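Local coordinates for protein LYND (Lyngbya aestuarii, PDB 4V1T) that probably catalyses the ATP-dependent cyclodehydration that turns cysteine residues of a precursor peptide into thiazoline rings, at residues G100-P103 with P104-A107; G61-P65 with E66-Y70. All coordinates share one frame; numbering follows the deposited sequence.

Contact 1 (G100-P103 with P104-A107)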
loop_
_atom_site.group_PDB
_atom_site.type_symbol
_atom_site.label_atom_id
_atom_site.label_comp_id
_atom_site.label_asym_id
_atom_site.label_seq_id
_atom_site.Cartn_x
_atom_site.Cartn_y
_atom_site.Cartn_z
ATOM N N GLY B 100 11.154 -19.786 -16.772
ATOM C CA GLY B 100 10.439 -20.235 -17.954
ATOM C C GLY B 100 11.313 -20.296 -19.196
ATOM O O GLY B 100 10.797 -20.273 -20.303
ATOM N N ILE B 101 12.631 -20.372 -19.008
ATOM C CA ILE B 101 13.578 -20.417 -20.119
ATOM C C ILE B 101 14.189 -21.805 -20.269
ATOM O O ILE B 101 14.673 -22.386 -19.294
ATOM C CB ILE B 101 14.728 -19.422 -19.920
ATOM C CG1 ILE B 101 14.200 -18.005 -19.642
ATOM C CG2 ILE B 101 15.633 -19.434 -21.140
ATOM C CD1 ILE B 101 13.366 -17.413 -20.770
ATOM N N ALA B 102 14.113 -22.369 -21.474
ATOM C CA ALA B 102 14.725 -23.674 -21.742
ATOM C C ALA B 102 16.230 -23.571 -21.534
ATOM O O ALA B 102 16.861 -22.668 -22.077
ATOM C CB ALA B 102 14.414 -24.132 -23.158
ATOM N N PRO B 103 16.817 -24.477 -20.740
ATOM C CA PRO B 103 18.237 -24.328 -20.427
ATOM C C PRO B 103 19.179 -24.245 -21.640
ATOM O O PRO B 103 20.157 -23.518 -21.564
ATOM C CB PRO B 103 18.544 -25.558 -19.565
ATOM C CG PRO B 103 17.368 -26.439 -19.662
ATOM C CD PRO B 103 16.209 -25.585 -19.994
ATOM N N PRO B 104 18.908 -24.982 -22.733
ATOM C CA PRO B 104 19.800 -24.784 -23.880
ATOM C C PRO B 104 19.694 -23.386 -24.496
ATOM O O PRO B 104 20.671 -22.883 -25.038
ATOM C CB PRO B 104 19.339 -25.853 -24.878
ATOM C CG PRO B 104 17.971 -26.200 -24.465
ATOM C CD PRO B 104 17.949 -26.072 -22.981
ATOM N N VAL B 105 18.513 -22.781 -24.416
ATOM C CA VAL B 105 18.333 -21.397 -24.858
ATOM C C VAL B 105 19.098 -20.427 -23.967
ATOM O O VAL B 105 19.709 -19.474 -24.449
ATOM C CB VAL B 105 16.842 -20.996 -24.881
ATOM C CG1 VAL B 105 16.679 -19.510 -25.155
ATOM C CG2 VAL B 105 16.088 -21.820 -25.922
ATOM N N ALA B 106 19.056 -20.672 -22.662
ATOM C CA ALA B 106 19.765 -19.831 -21.697
ATOM C C ALA B 106 21.265 -19.927 -21.908
ATOM O O ALA B 106 21.974 -18.928 -21.831
ATOM C CB ALA B 106 19.408 -20.230 -20.272
ATOM N N ALA B 107 21.747 -21.136 -22.164
ATOM C CA ALA B 107 23.173 -21.363 -22.356
ATOM C C ALA B 107 23.704 -20.570 -23.551
ATOM O O ALA B 107 24.805 -20.024 -23.511
ATOM C CB ALA B 107 23.439 -22.847 -22.552
#

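Contact 2 (G61-P65 with E66-Y70)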
loop_
_atom_site.group_PDB
_atom_site.type_symbol
_atom_site.label_atom_id
_atom_site.label_comp_id
_atom_site.label_asym_id
_atom_site.label_seq_id
_atom_site.Cartn_x
_atom_site.Cartn_y
_atom_site.Cartn_z
ATOM N N GLY B 61 9.886 -53.110 -21.117
ATOM C CA GLY B 61 9.067 -54.073 -20.396
ATOM C C GLY B 61 7.579 -53.841 -20.584
ATOM O O GLY B 61 6.895 -54.681 -21.161
ATOM N N GLU B 62 7.086 -52.696 -20.107
ATOM C CA GLU B 62 5.655 -52.412 -20.149
ATOM C C GLU B 62 5.278 -51.393 -21.218
ATOM O O GLU B 62 4.723 -51.751 -22.257
ATOM C CB GLU B 62 5.153 -51.929 -18.785
ATOM C CG GLU B 62 3.646 -52.095 -18.618
ATOM C CD GLU B 62 3.019 -51.069 -17.696
ATOM O OE1 GLU B 62 3.731 -50.531 -16.825
ATOM O OE2 GLU B 62 1.806 -50.800 -17.840
ATOM N N VAL B 63 5.590 -50.134 -20.965
ATOM C CA VAL B 63 5.102 -49.030 -21.786
ATOM C C VAL B 63 5.705 -49.083 -23.186
ATOM O O VAL B 63 6.923 -49.142 -23.331
ATOM C CB VAL B 63 5.439 -47.662 -21.148
ATOM C CG1 VAL B 63 4.713 -46.540 -21.884
ATOM C CG2 VAL B 63 5.069 -47.646 -19.665
ATOM N N PRO B 64 4.858 -49.056 -24.226
ATOM C CA PRO B 64 5.398 -49.049 -25.585
ATOM C C PRO B 64 5.806 -47.642 -26.035
ATOM O O PRO B 64 5.393 -46.661 -25.406
ATOM C CB PRO B 64 4.237 -49.595 -26.420
ATOM C CG PRO B 64 3.021 -49.162 -25.679
ATOM C CD PRO B 64 3.387 -49.126 -24.220
ATOM N N PRO B 65 6.614 -47.544 -27.110
ATOM C CA PRO B 65 7.168 -46.264 -27.587
ATOM C C PRO B 65 6.126 -45.181 -27.865
ATOM O O PRO B 65 6.322 -44.036 -27.455
ATOM C CB PRO B 65 7.881 -46.650 -28.886
ATOM C CG PRO B 65 8.194 -48.100 -28.738
ATOM C CD PRO B 65 7.085 -48.685 -27.921
ATOM N N GLU B 66 5.038 -45.534 -28.543
ATOM C CA GLU B 66 4.027 -44.555 -28.930
ATOM C C GLU B 66 3.315 -43.961 -27.725
ATOM O O GLU B 66 2.875 -42.815 -27.775
ATOM C CB GLU B 66 3.009 -45.174 -29.887
ATOM C CG GLU B 66 3.342 -44.925 -31.350
ATOM C CD GLU B 66 2.351 -45.568 -32.305
ATOM O OE1 GLU B 66 1.942 -46.726 -32.064
ATOM O OE2 GLU B 66 1.982 -44.911 -33.303
ATOM N N TYR B 67 3.201 -44.739 -26.647
ATOM C CA TYR B 67 2.661 -44.231 -25.398
ATOM C C TYR B 67 3.638 -43.243 -24.779
ATOM O O TYR B 67 3.244 -42.159 -24.351
ATOM C CB TYR B 67 2.368 -45.365 -24.409
ATOM C CG TYR B 67 1.069 -46.109 -24.660
ATOM C CD1 TYR B 67 0.368 -45.967 -25.858
ATOM C CD2 TYR B 67 0.548 -46.963 -23.700
ATOM C CE1 TYR B 67 -0.813 -46.649 -26.084
ATOM C CE2 TYR B 67 -0.638 -47.643 -23.913
ATOM C CZ TYR B 67 -1.312 -47.488 -25.110
ATOM O OH TYR B 67 -2.490 -48.173 -25.336
ATOM N N ILE B 68 4.909 -43.623 -24.741
ATOM C CA ILE B 68 5.958 -42.742 -24.231
ATOM C C ILE B 68 5.955 -41.421 -24.999
ATOM O O ILE B 68 6.009 -40.346 -24.403
ATOM C CB ILE B 68 7.345 -43.407 -24.323
ATOM C CG1 ILE B 68 7.370 -44.664 -23.449
ATOM C CG2 ILE B 68 8.440 -42.428 -23.904
ATOM C CD1 ILE B 68 8.657 -45.455 -23.498
ATOM N N ASP B 69 5.872 -41.507 -26.322
ATOM C CA ASP B 69 5.780 -40.318 -27.170
ATOM C C ASP B 69 4.614 -39.413 -26.770
ATOM O O ASP B 69 4.794 -38.218 -26.565
ATOM C CB ASP B 69 5.643 -40.724 -28.641
ATOM C CG ASP B 69 6.906 -41.364 -29.189
ATOM O OD1 ASP B 69 7.980 -41.216 -28.558
ATOM O OD2 ASP B 69 6.825 -42.002 -30.259
ATOM N N TYR B 70 3.427 -39.989 -26.650
ATOM C CA TYR B 70 2.245 -39.221 -26.279
ATOM C C TYR B 70 2.410 -38.537 -24.921
ATOM O O TYR B 70 1.957 -37.409 -24.729
ATOM C CB TYR B 70 1.030 -40.134 -26.237
ATOM C CG TYR B 70 -0.259 -39.427 -25.883
ATOM C CD1 TYR B 70 -0.912 -38.619 -26.811
ATOM C CD2 TYR B 70 -0.829 -39.571 -24.622
ATOM C CE1 TYR B 70 -2.095 -37.977 -26.489
ATOM C CE2 TYR B 70 -2.014 -38.939 -24.294
ATOM C CZ TYR B 70 -2.643 -38.147 -25.227
ATOM O OH TYR B 70 -3.817 -37.523 -24.881
#

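Contact 1 (G100-P103 with P104-A107)
Ala102 and Pro103 meet Pro104, Val105 and Ala106 in a local contact at the start of helix 103-109, where the short loop after helix 90-98 winds into it. Gly100 has closed the preceding helix with a Schellman motif; two residues further on, Ala102 is the N-cap of the next one. Pro103 and Pro104 sit in the first turn, where backbone nitrogens have no acceptor within the helix, and their lack of an N-H breaks no helical bond. Ala106 N comes within 3.0 Å of Ala102 O in a bond of 157°, approaching close to the line of the carbonyl, and Val105 N adds a weak, bent bond to the same oxygen. The next bond, from Ala107 N to Pro103 O at 2.9 Å, carries on the helical pattern with its donor tilted off the carbonyl plane.

The two pyrrolidine rings, neighbours in sequence, lie side by side and point the same way; Pro103 CG is 3.4 Å from Pro104 CD, closer than usual van der Waals contact. On the Ala102 side, its CB touches Pro104 CD and Val105 CG2, both at 4.0 Å. Ile101 carries CG2 anti to its own nitrogen (CG1 at chi1 -53°), which swings that methyl over the new turn to meet Ala106 CB at 4.0 Å and Val105 CG1 at 4.1 Å. Beyond the turn, Trp96 of helix 90-98 packs on Ala106, and Val269 and Val273 of helix 250-275 meet Ile101 and Val105. The whole is a helix-loop-helix junction: a glycine Schellman end followed, two residues later, by an N-cap and a proline-led first turn, with Ile101 and Ala106 paired across the cap as a hydrophobic staple.

Contact 2 (G61-P65 with E66-Y70)
Pro64 sets its CG over one face of the Tyr67 ring at the N-terminus of helix 65-78, a helix of the winged helix-turn-helix domain. Pro64 is the N-cap, and the residues flanking the first turn, Val63 before the cap and Ile68 four places after it, pair as a hydrophobic staple. Pro65 takes the first helical position, where its missing N-H costs nothing; it has the most surface against the following turn, its CB lying beside Glu66 N, yet it stays exposed.

The carbonyls of Pro64 and Pro65 receive the opening bonds of the helix. Ile68 N reaches Pro64 O at 3.1 Å, in the carbonyl plane and nearly straight at 167°, while Tyr67 N gives the same oxygen a weaker, more bent bond. Pro65 O takes Asp69 N at 2.8 Å, almost head-on to the carbonyl, and the Asp69 carboxylate carbon sits close beside that same oxygen.

Tyr67 gives the turn its side-chain contact with the loop. With CG anti to the carbonyl carbon and beside its own nitrogen (chi1 -80°), the ring folds back along the helix start toward the preceding loop. On the inner side, Val63 CG1, anti to the Val63 nitrogen, touches both Tyr67 CB and Ile68 CG1, 3.6 Å from each, joining the loop to the buried side of the helix. Leu38 of helix 37-42 packs on Val63, and Leu52 of helix 52-58 on Ile68. The outward end of Tyr67 points the other way: its OH makes a weak hydrogen bond to a polar side chain of another protein chain, so this helix start also belongs to an interface.

Pro64 CG makes a CH-pi contact with the ring: it stands offset toward the rim, 4.0 Å from the Tyr67 centroid, while Pro64 CD lies 3.6 Å from Tyr67 CD2.

Overall arrangement
Contact 2 comes first along the chain and contact 1 follows some thirty residues later; their centres are 27 Å apart, with about 17 Å between nearest atoms. Contact 2 starts helix 65-78 of the winged helix-turn-helix domain. From that helix the chain runs through strand 81-83 and helix 90-98 to contact 1, where helix 103-109 begins beside helix 250-275. Both are helix starts with two successive prolines, but in different register: N-cap and first helical position in contact 2, first and second helical positions in contact 1. They lie on the same side of the chain's centre and far from it. Helix 103-109 is followed by strand 114-118 of the seven-stranded mixed sheet.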